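Local coordinates for Lin0431 protein (Listeria innocua, PDB 3LD7) that is of unknown function but forms a compact, mostly beta-stranded domain of the NusG domain II family, one part of a longer Listeria protein, at residues 48-53 with 68-72. Numbering follows the deposited sequence.
Sequences DGERIR and GWKSK
I52 and K70 form a single antiparallel bridge as a hydrogen-bonded pair, I52 N to K70 O at 3.0 Å and K70 N to I52 O at 2.8 Å. The bridge lays the loop that follows helix 63-67 along the outer edge of the three-stranded antiparallel sheet of this NusG domain II-like fold, just past the type II' turn D48-R51 of the 42-48/51-57 hairpin. Next to the bridge, the indole of W69 is held between the side chains of R51 and R53, one on each face. R51 supplies one layer: a bend at chi3 (-64°) folds its guanidinium flat over the ring, planes 16° apart. R51 CZ lies 3.6 Å from the centroid of the five-membered ring of W69, a cation-pi contact. NH1 lies over the pyrrole side near CD1, whereas NH2 turns toward CE2 and faces D48 OD2 in a long salt bridge at the guanidinium edge. R53 covers the opposite face. Its CG stands between backbone N and carbonyl carbon (chi1 70°), and from there the extended chain runs across the six-membered ring on that face, CD making a CH-pi contact and the guanidinium following nearly parallel, with W69 CZ2 over its centre. E46 on strand 42-48 takes R53 NH2 in a salt bridge, which probably steadies this layer and offsets some of the positive charge gathered around the indole. D48 CB reaches W69 CH2 at 3.6 Å, from an oblique direction. I52 turns its side chain into the core against A10, I12 and I88, linking the two sheets. Beyond the bridge, the S71 methylene packs on E50 O, and one water donates to both E50 O and S71 O, 2.7 Å from each.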
# COMPACT_ATOMS: atom_id res chain seq x y z
N ASP A 48 -3.55 2.76 -8.79
CA ASP A 48 -4.17 2.86 -10.09
C ASP A 48 -5.54 3.47 -9.89
O ASP A 48 -6.40 2.87 -9.24
CB ASP A 48 -4.28 1.48 -10.74
CG ASP A 48 -4.75 1.56 -12.18
OD1 ASP A 48 -3.93 1.88 -13.06
OD2 ASP A 48 -5.94 1.30 -12.42
N GLY A 49 -5.76 4.67 -10.43
CA GLY A 49 -6.99 5.37 -10.12
C GLY A 49 -7.08 5.54 -8.63
O GLY A 49 -6.13 6.02 -7.99
N GLU A 50 -8.23 5.16 -8.06
CA GLU A 50 -8.47 5.38 -6.63
C GLU A 50 -8.19 4.16 -5.78
O GLU A 50 -8.67 4.06 -4.66
CB GLU A 50 -9.89 5.90 -6.39
CG GLU A 50 -10.18 7.09 -7.30
CD GLU A 50 -11.41 7.90 -6.92
OE1 GLU A 50 -12.24 7.42 -6.09
OE2 GLU A 50 -11.54 9.01 -7.48
N ARG A 51 -7.44 3.20 -6.33
CA ARG A 51 -7.15 1.94 -5.62
C ARG A 51 -5.66 1.76 -5.41
O ARG A 51 -4.82 2.28 -6.19
CB ARG A 51 -7.66 0.73 -6.43
CG ARG A 51 -9.08 0.74 -6.89
CD ARG A 51 -9.35 -0.54 -7.72
NE ARG A 51 -8.54 -0.57 -8.94
CZ ARG A 51 -8.41 -1.64 -9.73
NH1 ARG A 51 -9.03 -2.77 -9.43
NH2 ARG A 51 -7.65 -1.57 -10.83
N ILE A 52 -5.31 1.00 -4.39
CA ILE A 52 -3.90 0.71 -4.12
C ILE A 52 -3.72 -0.78 -3.83
O ILE A 52 -4.62 -1.43 -3.29
CB ILE A 52 -3.39 1.57 -2.94
CG1 ILE A 52 -1.88 1.41 -2.75
CG2 ILE A 52 -4.20 1.30 -1.66
CD1 ILE A 52 -1.30 2.40 -1.73
N ARG A 53 -2.56 -1.32 -4.21
CA ARG A 53 -2.22 -2.69 -3.85
C ARG A 53 -0.72 -2.85 -3.75
O ARG A 53 0.04 -1.99 -4.22
CB ARG A 53 -2.71 -3.69 -4.91
CG ARG A 53 -1.97 -3.63 -6.24
CD ARG A 53 -2.41 -4.73 -7.20
NE ARG A 53 -1.84 -4.53 -8.52
CZ ARG A 53 -2.17 -5.26 -9.59
NH1 ARG A 53 -3.02 -6.29 -9.47
NH2 ARG A 53 -1.64 -4.97 -10.76
N GLY A 68 -4.74 -8.02 -2.40
CA GLY A 68 -5.15 -7.34 -3.62
C GLY A 68 -5.49 -5.88 -3.44
O GLY A 68 -4.98 -5.20 -2.55
N TRP A 69 -6.36 -5.38 -4.30
CA TRP A 69 -6.70 -3.97 -4.32
C TRP A 69 -7.55 -3.52 -3.15
O TRP A 69 -8.51 -4.20 -2.76
CB TRP A 69 -7.47 -3.62 -5.58
CG TRP A 69 -6.76 -3.76 -6.88
CD1 TRP A 69 -6.96 -4.73 -7.82
CD2 TRP A 69 -5.77 -2.87 -7.42
NE1 TRP A 69 -6.15 -4.51 -8.91
CE2 TRP A 69 -5.42 -3.37 -8.70
CE3 TRP A 69 -5.15 -1.70 -6.96
CZ2 TRP A 69 -4.45 -2.76 -9.51
CZ3 TRP A 69 -4.19 -1.07 -7.78
CH2 TRP A 69 -3.86 -1.61 -9.04
N LYS A 70 -7.24 -2.33 -2.63
CA LYS A 70 -8.01 -1.72 -1.55
C LYS A 70 -8.34 -0.28 -1.91
O LYS A 70 -7.60 0.37 -2.64
CB LYS A 70 -7.24 -1.77 -0.23
CG LYS A 70 -6.93 -3.17 0.24
CD LYS A 70 -8.19 -3.93 0.62
CE LYS A 70 -7.82 -5.34 1.08
NZ LYS A 70 -9.03 -6.12 1.50
N SER A 71 -9.47 0.21 -1.41
CA SER A 71 -9.90 1.55 -1.79
C SER A 71 -10.83 2.23 -0.80
O SER A 71 -11.11 3.42 -0.93
CB SER A 71 -10.59 1.50 -3.16
OG SER A 71 -11.84 0.82 -3.07
N LYS A 72 -11.30 1.49 0.20
CA LYS A 72 -12.30 2.01 1.12
C LYS A 72 -11.75 2.36 2.50
O LYS A 72 -10.80 1.74 2.97
CB LYS A 72 -13.45 1.02 1.27
CG LYS A 72 -14.28 0.88 0.00
CD LYS A 72 -15.54 0.06 0.26
CE LYS A 72 -16.38 -0.07 -1.00
NZ LYS A 72 -16.80 1.26 -1.54
O HOH W 1 -10.64 5.04 -3.09